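Side-chain contacts in 3-oxoacyl-(Acyl-carrier protein) synthase (Burkholderia xenovorans, PDB 4EFI), which probably catalyses carbon-carbon bond formation in fatty acid synthesis as a 3-oxoacyl-[acyl-carrier-protein] synthase of the thiolase clan: residues C70-A73 and G74-L77; S129-P132 and Q133-L137; G299-S302 and C303-I306; P307-I310 and T311-K315. All coordinates share one frame; numbering follows the deposited sequence.

Four local contacts, each within one continuous stretch and between residues a few positions apart, follow one another along the chain; none closes a long loop, and none nests in or crosses another. Interaction 1 lies on helix 66-81, packed on the sheet that holds strands 17-26 and 176-184, and itself touches none of the other three. Interaction 2 begins helix 130-143, which touches strands of both sheets. Interactions 3 and 4 are consecutive, forming the entrance, and the body and end, of helix 305-313. Y131 joins these groups, its CD2 lying 3.6 Å from I306 CG2 and its CG 3.6 Å from P307 CD. Two helices between the sheets thereby meet, though far apart in sequence.

Interaction 1: C70-A73 and G74-L77; sequences CRKA and GEKL
R71 and E75, one helical turn apart, run side by side and point the same way from the surface of helix 66-81. In R71, CG stands opposite the backbone nitrogen (chi1 -178°), and a bend at chi3 turns the guanidinium back toward the N-terminal end of the helix, away from E75. E75 starts differently, with CG opposite its own carbonyl carbon, and then continues extended. Its CG passes 3.3 Å from R71 O, while carboxylate oxygen OE2 settles 4.0 Å from R71 CD, against the aliphatic part of the arginine. The two flat groups are turned 68° against each other, and R71 NE stays 4.3 Å from E75 OE2, beyond a salt bridge. Water 1 fills the link instead: lying in the guanidinium plane at its edge, it accepts from R71 NE at 2.9 Å and donates to E75 OE1 at 2.8 Å. The stronger charge partners of R71 are elsewhere, since NH1 forms salt bridges with D68 and E112. These probably hold the guanidinium and leave E75 a water-mediated share. E75 N also bonds to R71 O at 2.9 Å. On the inner side, A73 and L77 rest on V23 and M179, with L77 CB 3.4 Å from A73 O. Charged outside and apolar inside, the segment is an amphipathic helix covering the sheet of strands 17-26 and 176-184, consistent with an outer layer of the thiolase fold.

Interaction 2: S129-P132 and Q133-L137; sequences SGYP and QALWL
L135 lies over one face of the Y131 ring, its side chain slanting across that of the tyrosine. The CH-pi contact is made by CG, 4.3 Å from the ring centroid and 21° off the normal, displaced toward the rim. The two methyls spread along one side of the ring, L135 CD1 3.7 Å from Y131 CE2 and L135 CD2 4.0 Å from Y131 OH. With its CG set opposite the backbone nitrogen (chi1 -169°), Y131 can present this face to the next turn while its hydroxyl bonds to T180. Backbone bonding sets the spacing, L135 N meeting Y131 O at 3.0 Å. This is the opening of helix 130-143, which touches strands of both sheets, as expected of a helix in the central layer of the thiolase fold. Across the helix from the tyrosine, Q133 runs extended past the entry turn, its CG resting 3.4 Å from S129 O. Its amide oxygen OE1 then comes 3.1 Å from S129 OG, a hydroxyl that is hydrogen-bonded to S335. P132 packs on A337 and A339, and the W136 indole meets F193 edge-to-face.

Interaction 3: G299-S302 and C303-I306; sequences GNTS and CASI
The turn that leads into helix 305-313 brings T301 and S302 against A304 and S305, after an Asx turn in which S302 N donates to N300 OD1 at 2.9 Å. Two further bonds wind the chain up. A304 N reaches T301 O at 3.1 Å with a bent approach of 137°, whereas S305 N meets S302 O at 3.0 Å and a straighter 160°. In both, the donor stands above the carbonyl plane, as in the 3-10 winding of residues 303-304 that precedes the regular helix. T301 lays its hydroxyl against the start of the helix: with OG1 lodged between its backbone nitrogen and carbonyl carbon (chi1 58°), that oxygen lies 3.2 Å from S305 CA and 3.9 Å from A304 CB. S305 CB sits 3.4 Å from S302 O. The polar ends find different partners. S302 OG bonds to D156 and to an unidentified ligand, probably from the crystallisation liquor, S305 OG to H270 ND1, and N300 ND2 to A272 O; S305 thus probably helps to position the H270 ring. A Gly-Asn-Thr-Ser turn with its asparagine beside a histidine is consistent with the active-site loop of KAS III enzymes.

Interaction 4: P307-I310 and T311-K315; sequences PLLI and TTELK
L308 and T312 meet one turn apart on helix 305-313, and the threonine shows how a short side chain can serve both a polar and an apolar neighbourhood. From its root, T312 CB passes 3.6 Å from L308 O, the carbonyl that accepts T312 N at 2.9 Å. Here the chain forks. The methyl CG2, placed opposite the carbonyl carbon, comes 3.3 Å from L308 O and then touches L308 CD1 at 3.8 Å, the two side chains slanting past each other. The hydroxyl takes the other branch, between backbone nitrogen and carbonyl carbon (chi1 70°). OG1 donates to E313 OE2 at 2.7 Å, using the anti lone pair of that oxygen, and is also hydrogen-bonded to N294. E313 comes within range because its chain bends at chi2 (-48°), and its CG rests on L309 CD1 at 3.8 Å. Toward one sheet T311 OG1 is hydrogen-bonded to T351 and S24; toward the other, L309, I310 and L314 pack on L268. The last turn is held by L314 N bonding to I310 O at 2.9 Å, the donor standing 36° out of the carbonyl plane. The chemistry implies a division of labour: the T312 methyl packs on L308, while the hydroxyl gives one carboxylate oxygen of E313 a hydrogen bond, which would probably help to stabilise its negative charge.

Interaction 1: C70-A73 and G74-L77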
loop_
_atom_site.group_PDB
_atom_site.type_symbol
_atom_site.label_atom_id
_atom_site.label_comp_id
_atom_site.label_asym_id
_atom_site.label_seq_id
_atom_site.Cartn_x
_atom_site.Cartn_y
_atom_site.Cartn_z
ATOM N N CYS A 70 -3.622 -10.097 -6.619
ATOM C CA CYS A 70 -4.243 -10.401 -5.332
ATOM C C CYS A 70 -4.832 -11.795 -5.272
ATOM O O CYS A 70 -4.734 -12.442 -4.231
ATOM C CB CYS A 70 -5.328 -9.383 -4.983
ATOM S SG CYS A 70 -4.700 -7.691 -4.693
ATOM N N ARG A 71 -5.425 -12.284 -6.364
ATOM C CA ARG A 71 -5.967 -13.650 -6.387
ATOM C C ARG A 71 -4.846 -14.663 -6.149
ATOM O O ARG A 71 -4.975 -15.581 -5.334
ATOM C CB ARG A 71 -6.635 -13.981 -7.730
ATOM C CG ARG A 71 -7.252 -15.397 -7.753
ATOM C CD ARG A 71 -7.684 -15.878 -9.118
ATOM N NE ARG A 71 -6.596 -15.882 -10.083
ATOM C CZ ARG A 71 -6.436 -15.017 -11.092
ATOM N NH1 ARG A 71 -7.304 -14.039 -11.349
ATOM N NH2 ARG A 71 -5.377 -15.144 -11.872
ATOM N N LYS A 72 -3.726 -14.520 -6.848
ATOM C CA LYS A 72 -2.619 -15.471 -6.698
ATOM C C LYS A 72 -2.038 -15.400 -5.286
ATOM O O LYS A 72 -1.750 -16.429 -4.663
ATOM C CB LYS A 72 -1.542 -15.167 -7.748
ATOM C CG LYS A 72 -2.031 -15.452 -9.155
ATOM C CD LYS A 72 -1.068 -14.929 -10.211
ATOM C CE LYS A 72 -1.499 -15.359 -11.614
ATOM N NZ LYS A 72 -1.083 -14.351 -12.625
ATOM N N ALA A 73 -1.896 -14.202 -4.737
ATOM C CA ALA A 73 -1.438 -14.057 -3.358
ATOM C C ALA A 73 -2.421 -14.725 -2.411
ATOM O O ALA A 73 -2.027 -15.398 -1.463
ATOM C CB ALA A 73 -1.276 -12.571 -3.001
ATOM N N GLY A 74 -3.710 -14.544 -2.687
ATOM C CA GLY A 74 -4.768 -15.100 -1.862
ATOM C C GLY A 74 -4.769 -16.618 -1.859
ATOM O O GLY A 74 -4.946 -17.255 -0.818
ATOM N N GLU A 75 -4.590 -17.225 -3.023
ATOM C CA GLU A 75 -4.497 -18.684 -3.114
ATOM C C GLU A 75 -3.363 -19.213 -2.281
ATOM O O GLU A 75 -3.515 -20.208 -1.557
ATOM C CB GLU A 75 -4.333 -19.106 -4.577
ATOM C CG GLU A 75 -5.628 -18.865 -5.368
ATOM C CD GLU A 75 -5.504 -19.007 -6.873
ATOM O OE1 GLU A 75 -4.427 -18.738 -7.438
ATOM O OE2 GLU A 75 -6.534 -19.365 -7.483
ATOM N N LYS A 76 -2.208 -18.574 -2.365
ATOM C CA LYS A 76 -1.052 -19.006 -1.605
ATOM C C LYS A 76 -1.282 -18.813 -0.104
ATOM O O LYS A 76 -0.929 -19.676 0.706
ATOM C CB LYS A 76 0.190 -18.236 -2.085
ATOM C CG LYS A 76 1.474 -18.546 -1.372
ATOM C CD LYS A 76 1.990 -19.921 -1.708
ATOM C CE LYS A 76 3.373 -20.133 -1.118
ATOM N NZ LYS A 76 3.989 -21.388 -1.652
ATOM N N LEU A 77 -1.878 -17.687 0.264
ATOM C CA LEU A 77 -2.165 -17.396 1.660
ATOM C C LEU A 77 -3.136 -18.408 2.273
ATOM O O LEU A 77 -2.894 -18.953 3.354
ATOM C CB LEU A 77 -2.752 -15.994 1.761
ATOM C CG LEU A 77 -3.259 -15.520 3.126
ATOM C CD1 LEU A 77 -2.138 -15.341 4.129
ATOM C CD2 LEU A 77 -4.036 -14.207 2.973
HETATM O O HOH W 1 -4.583 -17.932 -10.132
#

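Interaction 2: S129-P132 and Q133-L137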
loop_
_atom_site.group_PDB
_atom_site.type_symbol
_atom_site.label_atom_id
_atom_site.label_comp_id
_atom_site.label_asym_id
_atom_site.label_seq_id
_atom_site.Cartn_x
_atom_site.Cartn_y
_atom_site.Cartn_z
ATOM N N SER A 129 -2.275 5.587 1.163
ATOM C CA SER A 129 -2.700 5.613 2.561
ATOM C C SER A 129 -3.599 4.430 2.905
ATOM O O SER A 129 -4.120 4.332 4.011
ATOM C CB SER A 129 -3.442 6.914 2.862
ATOM O OG SER A 129 -4.751 6.880 2.322
ATOM N N GLY A 130 -3.782 3.540 1.941
ATOM C CA GLY A 130 -4.832 2.533 2.029
ATOM C C GLY A 130 -4.587 1.358 2.952
ATOM O O GLY A 130 -5.554 0.799 3.457
ATOM N N TYR A 131 -3.339 0.951 3.173
ATOM C CA TYR A 131 -3.143 -0.293 3.923
ATOM C C TYR A 131 -3.569 -0.151 5.391
ATOM O O TYR A 131 -4.308 -1.001 5.888
ATOM C CB TYR A 131 -1.733 -0.848 3.778
ATOM C CG TYR A 131 -1.603 -2.252 4.330
ATOM C CD1 TYR A 131 -2.224 -3.331 3.709
ATOM C CD2 TYR A 131 -0.826 -2.513 5.453
ATOM C CE1 TYR A 131 -2.102 -4.599 4.202
ATOM C CE2 TYR A 131 -0.681 -3.771 5.940
ATOM C CZ TYR A 131 -1.321 -4.827 5.310
ATOM O OH TYR A 131 -1.138 -6.097 5.820
ATOM N N PRO A 132 -3.127 0.910 6.088
ATOM C CA PRO A 132 -3.580 1.007 7.485
ATOM C C PRO A 132 -5.093 1.143 7.603
ATOM O O PRO A 132 -5.699 0.669 8.540
ATOM C CB PRO A 132 -2.837 2.234 8.022
ATOM C CG PRO A 132 -1.641 2.325 7.148
ATOM C CD PRO A 132 -2.125 1.935 5.781
ATOM N N GLN A 133 -5.725 1.806 6.628
ATOM C CA GLN A 133 -7.191 1.920 6.618
ATOM C C GLN A 133 -7.873 0.584 6.413
ATOM O O GLN A 133 -8.895 0.308 7.048
ATOM C CB GLN A 133 -7.650 2.918 5.543
ATOM C CG GLN A 133 -7.058 4.315 5.718
ATOM C CD GLN A 133 -7.756 5.355 4.895
ATOM O OE1 GLN A 133 -7.104 6.124 4.164
ATOM N NE2 GLN A 133 -9.055 5.439 5.041
ATOM N N ALA A 134 -7.328 -0.233 5.520
ATOM C CA ALA A 134 -7.845 -1.584 5.310
ATOM C C ALA A 134 -7.729 -2.436 6.571
ATOM O O ALA A 134 -8.655 -3.181 6.921
ATOM C CB ALA A 134 -7.115 -2.257 4.170
ATOM N N LEU A 135 -6.583 -2.341 7.244
ATOM C CA LEU A 135 -6.400 -3.059 8.504
ATOM C C LEU A 135 -7.445 -2.630 9.521
ATOM O O LEU A 135 -8.085 -3.458 10.160
ATOM C CB LEU A 135 -4.997 -2.802 9.082
ATOM C CG LEU A 135 -3.816 -3.474 8.385
ATOM C CD1 LEU A 135 -2.516 -3.047 9.048
ATOM C CD2 LEU A 135 -3.917 -4.963 8.419
ATOM N N TRP A 136 -7.631 -1.324 9.682
ATOM C CA TRP A 136 -8.611 -0.831 10.625
ATOM C C TRP A 136 -10.021 -1.325 10.272
ATOM O O TRP A 136 -10.747 -1.827 11.147
ATOM C CB TRP A 136 -8.604 0.706 10.723
ATOM C CG TRP A 136 -9.825 1.173 11.404
ATOM C CD1 TRP A 136 -10.107 1.057 12.715
ATOM C CD2 TRP A 136 -10.981 1.741 10.777
ATOM N NE1 TRP A 136 -11.389 1.510 12.966
ATOM C CE2 TRP A 136 -11.940 1.941 11.780
ATOM C CE3 TRP A 136 -11.289 2.108 9.457
ATOM C CZ2 TRP A 136 -13.194 2.509 11.507
ATOM C CZ3 TRP A 136 -12.526 2.649 9.185
ATOM C CH2 TRP A 136 -13.464 2.845 10.207
ATOM N N LEU A 137 -10.407 -1.209 9.001
ATOM C CA LEU A 137 -11.764 -1.576 8.638
ATOM C C LEU A 137 -11.989 -3.050 8.890
ATOM O O LEU A 137 -13.022 -3.458 9.439
ATOM C CB LEU A 137 -12.058 -1.232 7.187
ATOM C CG LEU A 137 -13.508 -1.501 6.799
ATOM C CD1 LEU A 137 -14.496 -0.786 7.725
ATOM C CD2 LEU A 137 -13.699 -1.053 5.370
#

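Interaction 3: G299-S302 and C303-I306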
loop_
_atom_site.group_PDB
_atom_site.type_symbol
_atom_site.label_atom_id
_atom_site.label_comp_id
_atom_site.label_asym_id
_atom_site.label_seq_id
_atom_site.Cartn_x
_atom_site.Cartn_y
_atom_site.Cartn_z
ATOM N N GLY A 299 10.409 -0.719 -6.812
ATOM C CA GLY A 299 9.863 0.608 -7.024
ATOM C C GLY A 299 8.780 0.919 -6.013
ATOM O O GLY A 299 8.587 0.205 -5.027
ATOM N N ASN A 300 8.068 2.009 -6.263
ATOM C CA ASN A 300 6.914 2.425 -5.473
ATOM C C ASN A 300 5.715 1.634 -5.984
ATOM O O ASN A 300 5.343 1.779 -7.144
ATOM C CB ASN A 300 6.746 3.932 -5.692
ATOM C CG ASN A 300 5.504 4.524 -5.083
ATOM O OD1 ASN A 300 4.490 3.856 -4.863
ATOM N ND2 ASN A 300 5.564 5.835 -4.849
ATOM N N THR A 301 5.126 0.791 -5.132
ATOM C CA THR A 301 4.012 -0.076 -5.533
ATOM C C THR A 301 2.693 0.397 -4.957
ATOM O O THR A 301 1.753 -0.377 -4.789
ATOM C CB THR A 301 4.255 -1.544 -5.145
ATOM O OG1 THR A 301 4.467 -1.658 -3.729
ATOM C CG2 THR A 301 5.456 -2.105 -5.919
ATOM N N SER A 302 2.607 1.698 -4.710
ATOM C CA SER A 302 1.319 2.312 -4.354
ATOM C C SER A 302 0.703 1.589 -3.166
ATOM O O SER A 302 1.333 1.460 -2.122
ATOM C CB SER A 302 0.380 2.229 -5.557
ATOM O OG SER A 302 -0.849 2.912 -5.293
ATOM N N CYS A 303 -0.592 1.325 -3.127
ATOM C CA CYS A 303 -1.199 0.759 -1.920
ATOM C C CYS A 303 -0.583 -0.565 -1.450
ATOM O O CYS A 303 -0.725 -0.917 -0.288
ATOM C CB CYS A 303 -2.713 0.565 -2.079
ATOM S SG CYS A 303 -3.181 -0.497 -3.442
ATOM N N ALA A 304 0.077 -1.290 -2.350
ATOM C CA ALA A 304 0.732 -2.544 -1.969
ATOM C C ALA A 304 2.032 -2.356 -1.200
ATOM O O ALA A 304 2.599 -3.343 -0.710
ATOM C CB ALA A 304 1.003 -3.384 -3.185
ATOM N N SER A 305 2.522 -1.127 -1.093
ATOM C CA SER A 305 3.900 -0.942 -0.679
ATOM C C SER A 305 4.164 -1.439 0.749
ATOM O O SER A 305 5.199 -2.046 0.999
ATOM C CB SER A 305 4.313 0.515 -0.852
ATOM O OG SER A 305 3.636 1.321 0.092
ATOM N N ILE A 306 3.268 -1.177 1.693
ATOM C CA ILE A 306 3.500 -1.632 3.061
ATOM C C ILE A 306 3.423 -3.159 3.220
ATOM O O ILE A 306 4.322 -3.771 3.776
ATOM C CB ILE A 306 2.596 -0.875 4.070
ATOM C CG1 ILE A 306 3.014 0.597 4.132
ATOM C CG2 ILE A 306 2.679 -1.540 5.435
ATOM C CD1 ILE A 306 2.069 1.490 4.921
#

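Interaction 4: P307-I310 and T311-K315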
loop_
_atom_site.group_PDB
_atom_site.type_symbol
_atom_site.label_atom_id
_atom_site.label_comp_id
_atom_site.label_asym_id
_atom_site.label_seq_id
_atom_site.Cartn_x
_atom_site.Cartn_y
_atom_site.Cartn_z
ATOM N N PRO A 307 2.350 -3.807 2.729
ATOM C CA PRO A 307 2.350 -5.271 2.861
ATOM C C PRO A 307 3.504 -5.941 2.092
ATOM O O PRO A 307 4.051 -6.945 2.551
ATOM C CB PRO A 307 0.967 -5.691 2.329
ATOM C CG PRO A 307 0.465 -4.524 1.546
ATOM C CD PRO A 307 1.066 -3.305 2.235
ATOM N N LEU A 308 3.917 -5.367 0.966
ATOM C CA LEU A 308 5.061 -5.910 0.222
ATOM C C LEU A 308 6.333 -5.757 1.058
ATOM O O LEU A 308 7.162 -6.678 1.148
ATOM C CB LEU A 308 5.200 -5.226 -1.146
ATOM C CG LEU A 308 6.341 -5.752 -2.028
ATOM C CD1 LEU A 308 6.157 -7.202 -2.408
ATOM C CD2 LEU A 308 6.449 -4.856 -3.262
ATOM N N LEU A 309 6.453 -4.640 1.754
ATOM C CA LEU A 309 7.578 -4.398 2.641
ATOM C C LEU A 309 7.590 -5.453 3.763
ATOM O O LEU A 309 8.651 -5.991 4.117
ATOM C CB LEU A 309 7.481 -2.979 3.203
ATOM C CG LEU A 309 8.701 -2.355 3.840
ATOM C CD1 LEU A 309 9.797 -2.175 2.833
ATOM C CD2 LEU A 309 8.262 -1.025 4.414
ATOM N N ILE A 310 6.423 -5.757 4.330
ATOM C CA ILE A 310 6.338 -6.785 5.364
ATOM C C ILE A 310 6.848 -8.108 4.818
ATOM O O ILE A 310 7.655 -8.774 5.454
ATOM C CB ILE A 310 4.893 -6.951 5.881
ATOM C CG1 ILE A 310 4.454 -5.678 6.589
ATOM C CG2 ILE A 310 4.758 -8.178 6.796
ATOM C CD1 ILE A 310 2.995 -5.618 6.942
ATOM N N THR A 311 6.367 -8.527 3.651
ATOM C CA THR A 311 6.728 -9.863 3.175
ATOM C C THR A 311 8.179 -9.968 2.734
ATOM O O THR A 311 8.819 -10.995 2.979
ATOM C CB THR A 311 5.768 -10.422 2.092
ATOM O OG1 THR A 311 5.866 -9.663 0.878
ATOM C CG2 THR A 311 4.341 -10.412 2.574
ATOM N N THR A 312 8.724 -8.946 2.093
ATOM C CA THR A 312 10.088 -9.030 1.603
ATOM C C THR A 312 11.127 -8.737 2.684
ATOM O O THR A 312 12.254 -9.243 2.591
ATOM C CB THR A 312 10.367 -8.119 0.379
ATOM O OG1 THR A 312 10.359 -6.746 0.768
ATOM C CG2 THR A 312 9.378 -8.340 -0.723
ATOM N N GLU A 313 10.782 -7.944 3.704
ATOM C CA GLU A 313 11.786 -7.522 4.689
ATOM C C GLU A 313 11.629 -8.171 6.057
ATOM O O GLU A 313 12.629 -8.289 6.781
ATOM C CB GLU A 313 11.792 -5.993 4.855
ATOM C CG GLU A 313 11.981 -5.201 3.568
ATOM C CD GLU A 313 13.126 -5.688 2.721
ATOM O OE1 GLU A 313 14.286 -5.575 3.179
ATOM O OE2 GLU A 313 12.903 -6.159 1.581
ATOM N N LEU A 314 10.422 -8.582 6.431
ATOM C CA LEU A 314 10.173 -9.040 7.794
ATOM C C LEU A 314 9.792 -10.504 7.914
ATOM O O LEU A 314 9.541 -10.975 9.027
ATOM C CB LEU A 314 9.107 -8.172 8.481
ATOM C CG LEU A 314 9.427 -6.685 8.660
ATOM C CD1 LEU A 314 8.314 -5.968 9.411
ATOM C CD2 LEU A 314 10.746 -6.497 9.395
ATOM N N LYS A 315 9.837 -11.262 6.816
ATOM C CA LYS A 315 9.473 -12.682 6.868
ATOM C C LYS A 315 10.243 -13.464 7.924
ATOM O O LYS A 315 9.658 -14.174 8.745
ATOM C CB LYS A 315 9.699 -13.320 5.487
ATOM C CG LYS A 315 9.521 -14.837 5.428
ATOM C CD LYS A 315 9.689 -15.344 3.979
ATOM C CE LYS A 315 9.685 -16.856 3.876
ATOM N NZ LYS A 315 8.411 -17.451 4.368
#